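PDB 2OT9: YaeQ family protein from Pseudomonas syringae pv. tomato, which is of unknown function but belongs to the YaeQ family, which is grouped in the PDDEXK clan of nuclease-like proteins. Local coordinates for residues T15-G20 with M153-T158; R101-A106 with N126-A131. One frame throughout, in Å; residues are numbered along the deposited sequence.

How the interactions relate
Both contacts are pairings of parallel neighbours in one mixed sheet. Interaction 1 joins the ends of strands 6-16 and 147-155, next to strand 21-31 at one edge of the sheet; interaction 2 joins strands 101-106 and 127-131, the two arms of a beta-alpha-beta unit through helix 111-117. Strands 158-163 and 166-174 lie between the two pairs in the sheet order. Along the chain 101-106 and 126-131 both fall between 15-20 and 153-158. Their centres are 18 Å apart and their nearest atoms about 6 Å, without touching. Interaction 1 thus ties the N-terminal strand to a late one across most of the sequence, while interaction 2 is a local unit of the sheet's interior, with L104 about 6 Å from the bound meso-tartaric acid.

Interaction 1 (T15-G20 with M153-T158); sequences TDLDRG and MISEGT
D18 joins the tip of a beta hairpin, the type I' turn S155 to T158 between strands 147-155 and 158-163, just beyond the point where strands 6-16 and 147-155 stop pairing as parallel neighbours, T15 bridging to M153 and D16 to I154. Two backbone bonds close this end of the ladder: I154 N gives to T15 O (3.0 Å), and L17 N gives to I154 O (2.8 Å).

Apolar contacts divide between the two faces. On the side of T15 and M153, the selenomethionine and the threonine run alongside each other, CG2 of T15 touching CE of M153 at 3.8 Å, while CD1 of L17 comes to SE of M153. On the other, buried face I154 crosses D16 at a slant and sets CB 3.8 Å from OD1 of D16; R179 also touches I154.

Past the strands carboxylates take over. D16 serves its own chain: its OD1 accepts from R19 N, three residues on, in an Asx motif, the donor standing above the carboxylate plane, with a weak bond from D18 N as well. This probably fixes the bend that delivers D18. The other oxygen of D16, OD2, forms a salt bridge with R179. D18 reaches the two central amides of the turn with both oxygens, each through the syn lone pair; CG beside the backbone N (chi1 -70°) carries the group across, placing D18 OD1 2.9 Å from E156 N and D18 OD2 2.8 Å from G157 N.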
ATOM      1  N   THR A  15      -3.833  -3.678 -15.374  1.00 24.26           N
ATOM      2  CA  THR A  15      -3.252  -4.612 -16.350  1.00 24.49           C
ATOM      3  C   THR A  15      -1.922  -5.093 -15.763  1.00 25.35           C
ATOM      4  O   THR A  15      -0.865  -4.462 -15.954  1.00 25.41           O
ATOM      5  CB  THR A  15      -2.990  -3.930 -17.727  1.00 24.77           C
ATOM      6  OG1 THR A  15      -4.227  -3.457 -18.275  1.00 23.54           O
ATOM      7  CG2 THR A  15      -2.391  -4.905 -18.698  1.00 24.84           C
ATOM      8  N   ASP A  16      -1.990  -6.186 -15.017  1.00 24.56           N
ATOM      9  CA  ASP A  16      -0.823  -6.699 -14.319  1.00 25.05           C
ATOM     10  C   ASP A  16      -0.285  -7.867 -15.128  1.00 24.57           C
ATOM     11  O   ASP A  16      -0.807  -8.983 -15.074  1.00 24.41           O
ATOM     12  CB  ASP A  16      -1.200  -7.082 -12.882  1.00 24.49           C
ATOM     13  CG  ASP A  16      -0.060  -7.725 -12.105  1.00 26.21           C
ATOM     14  OD1 ASP A  16       0.980  -8.115 -12.686  1.00 26.99           O
ATOM     15  OD2 ASP A  16      -0.222  -7.848 -10.874  1.00 28.27           O
ATOM     16  N   LEU A  17       0.752  -7.586 -15.907  1.00 24.44           N
ATOM     17  CA  LEU A  17       1.311  -8.574 -16.818  1.00 24.69           C
ATOM     18  C   LEU A  17       2.153  -9.618 -16.100  1.00 25.30           C
ATOM     19  O   LEU A  17       2.383 -10.686 -16.631  1.00 25.27           O
ATOM     20  CB  LEU A  17       2.134  -7.883 -17.902  1.00 24.42           C
ATOM     21  CG  LEU A  17       1.358  -6.870 -18.738  1.00 24.14           C
ATOM     22  CD1 LEU A  17       2.291  -6.220 -19.708  1.00 22.35           C
ATOM     23  CD2 LEU A  17       0.174  -7.514 -19.472  1.00 23.76           C
ATOM     24  N   ASP A  18       2.613  -9.297 -14.900  1.00 25.48           N
ATOM     25  CA  ASP A  18       3.404 -10.237 -14.099  1.00 26.56           C
ATOM     26  C   ASP A  18       2.543 -11.356 -13.513  1.00 26.49           C
ATOM     27  O   ASP A  18       2.987 -12.500 -13.427  1.00 26.49           O
ATOM     28  CB  ASP A  18       4.130  -9.494 -12.978  1.00 27.05           C
ATOM     29  CG  ASP A  18       5.253  -8.604 -13.494  1.00 29.07           C
ATOM     30  OD1 ASP A  18       5.639  -8.747 -14.681  1.00 29.06           O
ATOM     31  OD2 ASP A  18       5.747  -7.760 -12.710  1.00 30.33           O
ATOM     32  N   ARG A  19       1.305 -11.031 -13.142  1.00 25.66           N
ATOM     33  CA  ARG A  19       0.403 -12.011 -12.530  1.00 25.89           C
ATOM     34  C   ARG A  19      -0.729 -12.463 -13.442  1.00 26.51           C
ATOM     35  O   ARG A  19      -1.442 -13.405 -13.112  1.00 26.47           O
ATOM     36  CB  ARG A  19      -0.172 -11.467 -11.224  1.00 26.22           C
ATOM     37  CG  ARG A  19       0.858 -11.409 -10.119  1.00 25.54           C
ATOM     38  CD  ARG A  19       0.305 -10.725  -8.908  1.00 27.02           C
ATOM     39  NE  ARG A  19       1.157 -10.992  -7.761  1.00 27.72           N
ATOM     40  CZ  ARG A  19       0.784 -10.829  -6.499  1.00 27.73           C
ATOM     41  NH1 ARG A  19      -0.443 -10.394  -6.218  1.00 27.72           N
ATOM     42  NH2 ARG A  19       1.636 -11.127  -5.521  1.00 29.07           N
ATOM     43  N   GLY A  20      -0.889 -11.797 -14.582  1.00 25.90           N
ATOM     44  CA  GLY A  20      -1.973 -12.113 -15.500  1.00 26.69           C
ATOM     45  C   GLY A  20      -3.287 -11.694 -14.863  1.00 26.82           C
ATOM     46  O   GLY A  20      -4.251 -12.455 -14.855  1.00 26.99           O
HETATM   47  N   MSE A 153      -0.384  -0.312 -15.162  1.00 25.32           N
HETATM   48  CA  MSE A 153       0.245  -1.467 -15.780  1.00 25.38           C
HETATM   49  C   MSE A 153       1.410  -1.903 -14.899  1.00 25.50           C
HETATM   50  O   MSE A 153       2.228  -1.071 -14.467  1.00 25.06           O
HETATM   51  CB  MSE A 153       0.721  -1.164 -17.197  1.00 25.69           C
HETATM   52  CG  MSE A 153       1.547  -2.314 -17.826  1.00 27.89           C
HETATM   53 SE   MSE A 153       1.898  -2.055 -19.710  0.45 30.55          SE
HETATM   54  CE  MSE A 153       0.142  -2.528 -20.355  1.00 32.26           C
ATOM     55  N   ILE A 154       1.468  -3.199 -14.614  1.00 24.80           N
ATOM     56  CA  ILE A 154       2.573  -3.766 -13.830  1.00 24.70           C
ATOM     57  C   ILE A 154       3.351  -4.724 -14.732  1.00 25.13           C
ATOM     58  O   ILE A 154       2.802  -5.729 -15.238  1.00 24.62           O
ATOM     59  CB  ILE A 154       2.053  -4.464 -12.540  1.00 24.46           C
ATOM     60  CG1 ILE A 154       1.215  -3.470 -11.703  1.00 23.92           C
ATOM     61  CG2 ILE A 154       3.221  -5.058 -11.715  1.00 25.38           C
ATOM     62  CD1 ILE A 154       0.602  -4.062 -10.423  1.00 21.58           C
ATOM     63  N   SER A 155       4.620  -4.395 -14.952  1.00 24.91           N
ATOM     64  CA  SER A 155       5.470  -5.167 -15.844  1.00 26.06           C
ATOM     65  C   SER A 155       6.889  -5.290 -15.283  1.00 26.36           C
ATOM     66  O   SER A 155       7.527  -4.286 -14.950  1.00 26.06           O
ATOM     67  CB  SER A 155       5.481  -4.509 -17.229  1.00 25.79           C
ATOM     68  OG  SER A 155       6.289  -5.241 -18.135  1.00 28.90           O
ATOM     69  N   GLU A 156       7.371  -6.526 -15.170  1.00 26.91           N
ATOM     70  CA  GLU A 156       8.702  -6.796 -14.618  1.00 27.91           C
ATOM     71  C   GLU A 156       8.938  -6.089 -13.272  1.00 27.92           C
ATOM     72  O   GLU A 156      10.022  -5.539 -13.019  1.00 28.62           O
ATOM     73  CB  GLU A 156       9.788  -6.449 -15.654  1.00 28.19           C
ATOM     74  CG  GLU A 156       9.614  -7.214 -16.977  1.00 30.99           C
ATOM     75  CD  GLU A 156      10.747  -7.006 -17.979  0.80 34.65           C
ATOM     76  OE1 GLU A 156      11.712  -6.272 -17.669  0.80 36.50           O
ATOM     77  OE2 GLU A 156      10.671  -7.593 -19.086  0.80 36.31           O
ATOM     78  N   GLY A 157       7.912  -6.084 -12.420  1.00 27.22           N
ATOM     79  CA  GLY A 157       8.027  -5.499 -11.086  1.00 27.00           C
ATOM     80  C   GLY A 157       7.853  -3.987 -11.017  1.00 26.81           C
ATOM     81  O   GLY A 157       7.775  -3.424  -9.913  1.00 27.09           O
ATOM     82  N   THR A 158       7.792  -3.326 -12.178  1.00 26.25           N
ATOM     83  CA  THR A 158       7.613  -1.870 -12.223  1.00 25.87           C
ATOM     84  C   THR A 158       6.150  -1.534 -12.390  1.00 25.84           C
ATOM     85  O   THR A 158       5.448  -2.182 -13.159  1.00 25.38           O
ATOM     86  CB  THR A 158       8.410  -1.210 -13.359  1.00 26.06           C
ATOM     87  OG1 THR A 158       9.784  -1.576 -13.243  1.00 27.09           O
ATOM     88  CG2 THR A 158       8.292   0.327 -13.314  1.00 24.83           C
TER

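Interaction 2 (R101-A106 with N126-A131); sequences RTSLLA and NVNIAA
The guanidinium of R101 lies almost flat on the amide of N128, their planes 10° apart, with ND2 of N128 3.3 Å above the guanidinium plane and offset toward its rim. The extended chain of R101 carries the group across, and a roughly right-angle turn at its last torsion (chi4 92°) lays it over the amide. N126 turns its amide nearly upright to the same guanidinium, planes 83° apart. Neither asparagine is hydrogen-bonded to R101; instead N128 ND2 gives to N126 OD1 (3.0 Å) and to T102 O (3.2 Å), which N128 N meets from the opposite face of its carbonyl plane.

Below this polar end, strands 101-106 and 127-131 run parallel as the two arms of a beta-alpha-beta crossover. L104 and I129 slant across each other, CD2 of L104 to CG2 of I129 3.9 Å, on the face shared with T102 and V127; on the reverse, CD2 of L105 meets CB of A130 at 3.9 Å. Backbone bonds alternate along the pair, among them L104 N to N128 O at 2.7 Å.

The buried amide of N128 is satisfied at both ends, ND2 by N126 OD1 and T102 O, OD1 by E178 N, which should fix its rotation and hold it nearly parallel to the guanidinium.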
ATOM      1  N   ARG A 101       1.155 -13.470   5.701  1.00 26.47           N
ATOM      2  CA  ARG A 101       2.028 -12.591   4.926  1.00 25.33           C
ATOM      3  C   ARG A 101       1.869 -11.186   5.437  1.00 23.97           C
ATOM      4  O   ARG A 101       0.755 -10.714   5.621  1.00 23.39           O
ATOM      5  CB  ARG A 101       1.684 -12.647   3.434  1.00 25.65           C
ATOM      6  CG  ARG A 101       2.588 -11.761   2.586  1.00 27.19           C
ATOM      7  CD  ARG A 101       2.318 -11.925   1.102  1.00 30.40           C
ATOM      8  NE  ARG A 101       3.493 -11.457   0.378  1.00 36.18           N
ATOM      9  CZ  ARG A 101       4.503 -12.247   0.013  1.00 37.06           C
ATOM     10  NH1 ARG A 101       5.532 -11.723  -0.615  1.00 37.69           N
ATOM     11  NH2 ARG A 101       4.481 -13.562   0.263  1.00 38.01           N
ATOM     12  N   THR A 102       2.992 -10.527   5.682  1.00 22.75           N
ATOM     13  CA  THR A 102       2.981  -9.131   6.074  1.00 22.92           C
ATOM     14  C   THR A 102       3.736  -8.337   5.024  1.00 22.74           C
ATOM     15  O   THR A 102       4.845  -8.721   4.636  1.00 21.71           O
ATOM     16  CB  THR A 102       3.693  -8.942   7.423  1.00 22.46           C
ATOM     17  OG1 THR A 102       3.076  -9.772   8.391  1.00 24.50           O
ATOM     18  CG2 THR A 102       3.607  -7.495   7.919  1.00 24.55           C
ATOM     19  N   SER A 103       3.153  -7.225   4.573  1.00 22.54           N
ATOM     20  CA  SER A 103       3.866  -6.358   3.650  1.00 23.03           C
ATOM     21  C   SER A 103       3.848  -4.935   4.148  1.00 22.92           C
ATOM     22  O   SER A 103       2.906  -4.506   4.793  1.00 22.92           O
ATOM     23  CB  SER A 103       3.301  -6.420   2.214  1.00 22.55           C
ATOM     24  OG  SER A 103       3.439  -7.741   1.703  1.00 25.42           O
ATOM     25  N   LEU A 104       4.888  -4.196   3.808  1.00 22.76           N
ATOM     26  CA  LEU A 104       4.904  -2.773   4.110  1.00 22.23           C
ATOM     27  C   LEU A 104       5.373  -2.023   2.879  1.00 22.77           C
ATOM     28  O   LEU A 104       6.444  -2.340   2.323  1.00 21.77           O
ATOM     29  CB  LEU A 104       5.835  -2.489   5.290  1.00 21.72           C
ATOM     30  CG  LEU A 104       6.246  -1.024   5.503  1.00 20.56           C
ATOM     31  CD1 LEU A 104       5.026  -0.142   5.889  1.00 18.63           C
ATOM     32  CD2 LEU A 104       7.335  -0.935   6.565  1.00 21.54           C
ATOM     33  N   LEU A 105       4.582  -1.024   2.455  1.00 22.85           N
ATOM     34  CA  LEU A 105       5.070  -0.030   1.508  1.00 23.62           C
ATOM     35  C   LEU A 105       5.498   1.209   2.279  1.00 24.33           C
ATOM     36  O   LEU A 105       4.652   2.027   2.689  1.00 23.20           O
ATOM     37  CB  LEU A 105       4.002   0.371   0.470  1.00 23.95           C
ATOM     38  CG  LEU A 105       3.730  -0.540  -0.710  1.00 26.22           C
ATOM     39  CD1 LEU A 105       2.853   0.181  -1.722  1.00 23.38           C
ATOM     40  CD2 LEU A 105       5.072  -0.974  -1.363  1.00 24.92           C
ATOM     41  N   ALA A 106       6.803   1.345   2.470  1.00 23.84           N
ATOM     42  CA  ALA A 106       7.361   2.422   3.256  1.00 24.60           C
ATOM     43  C   ALA A 106       7.502   3.666   2.373  1.00 25.09           C
ATOM     44  O   ALA A 106       7.627   3.541   1.156  1.00 25.27           O
ATOM     45  CB  ALA A 106       8.718   1.990   3.814  1.00 24.30           C
ATOM     46  N   ASN A 126       7.919 -14.114   6.920  1.00 27.58           N
ATOM     47  CA  ASN A 126       7.280 -13.537   5.732  1.00 26.87           C
ATOM     48  C   ASN A 126       6.890 -12.060   5.883  1.00 25.96           C
ATOM     49  O   ASN A 126       5.727 -11.671   5.678  1.00 26.33           O
ATOM     50  CB  ASN A 126       6.063 -14.368   5.294  1.00 27.08           C
ATOM     51  CG  ASN A 126       5.700 -14.168   3.810  1.00 26.86           C
ATOM     52  OD1 ASN A 126       6.448 -13.571   3.043  1.00 28.20           O
ATOM     53  ND2 ASN A 126       4.557 -14.712   3.409  1.00 27.35           N
ATOM     54  N   VAL A 127       7.869 -11.240   6.233  1.00 24.66           N
ATOM     55  CA  VAL A 127       7.678  -9.793   6.230  1.00 23.62           C
ATOM     56  C   VAL A 127       8.407  -9.230   5.011  1.00 23.70           C
ATOM     57  O   VAL A 127       9.562  -9.571   4.752  1.00 23.26           O
ATOM     58  CB  VAL A 127       8.153  -9.128   7.549  1.00 23.28           C
ATOM     59  CG1 VAL A 127       8.046  -7.597   7.467  1.00 22.44           C
ATOM     60  CG2 VAL A 127       7.357  -9.671   8.741  1.00 24.07           C
ATOM     61  N   ASN A 128       7.714  -8.377   4.266  1.00 22.95           N
ATOM     62  CA  ASN A 128       8.179  -7.902   2.973  1.00 23.03           C
ATOM     63  C   ASN A 128       8.044  -6.398   2.957  1.00 22.97           C
ATOM     64  O   ASN A 128       6.969  -5.880   3.274  1.00 23.96           O
ATOM     65  CB  ASN A 128       7.331  -8.525   1.849  1.00 22.24           C
ATOM     66  CG  ASN A 128       7.325 -10.034   1.895  1.00 24.11           C
ATOM     67  OD1 ASN A 128       8.204 -10.670   1.324  1.00 22.94           O
ATOM     68  ND2 ASN A 128       6.321 -10.619   2.558  1.00 22.53           N
ATOM     69  N   ILE A 129       9.125  -5.700   2.629  1.00 22.16           N
ATOM     70  CA  ILE A 129       9.167  -4.244   2.753  1.00 22.15           C
ATOM     71  C   ILE A 129       9.773  -3.638   1.504  1.00 22.76           C
ATOM     72  O   ILE A 129      10.909  -3.976   1.123  1.00 22.05           O
ATOM     73  CB  ILE A 129      10.015  -3.765   3.988  1.00 21.96           C
ATOM     74  CG1 ILE A 129       9.500  -4.377   5.292  1.00 22.33           C
ATOM     75  CG2 ILE A 129      10.041  -2.213   4.072  1.00 21.82           C
ATOM     76  CD1 ILE A 129      10.379  -4.093   6.503  1.00 21.05           C
ATOM     77  N   ALA A 130       9.013  -2.748   0.865  1.00 22.48           N
ATOM     78  CA  ALA A 130       9.492  -2.001  -0.289  1.00 23.28           C
ATOM     79  C   ALA A 130       9.259  -0.524  -0.011  1.00 23.51           C
ATOM     80  O   ALA A 130       8.314  -0.165   0.698  1.00 24.97           O
ATOM     81  CB  ALA A 130       8.736  -2.429  -1.544  1.00 23.72           C
ATOM     82  N   ALA A 131      10.116   0.333  -0.541  1.00 24.00           N
ATOM     83  CA  ALA A 131       9.956   1.781  -0.380  1.00 24.19           C
ATOM     84  C   ALA A 131       9.507   2.429  -1.702  1.00 24.43           C
ATOM     85  O   ALA A 131       9.993   2.062  -2.777  1.00 24.53           O
ATOM     86  CB  ALA A 131      11.258   2.400   0.086  1.00 24.30           C
TER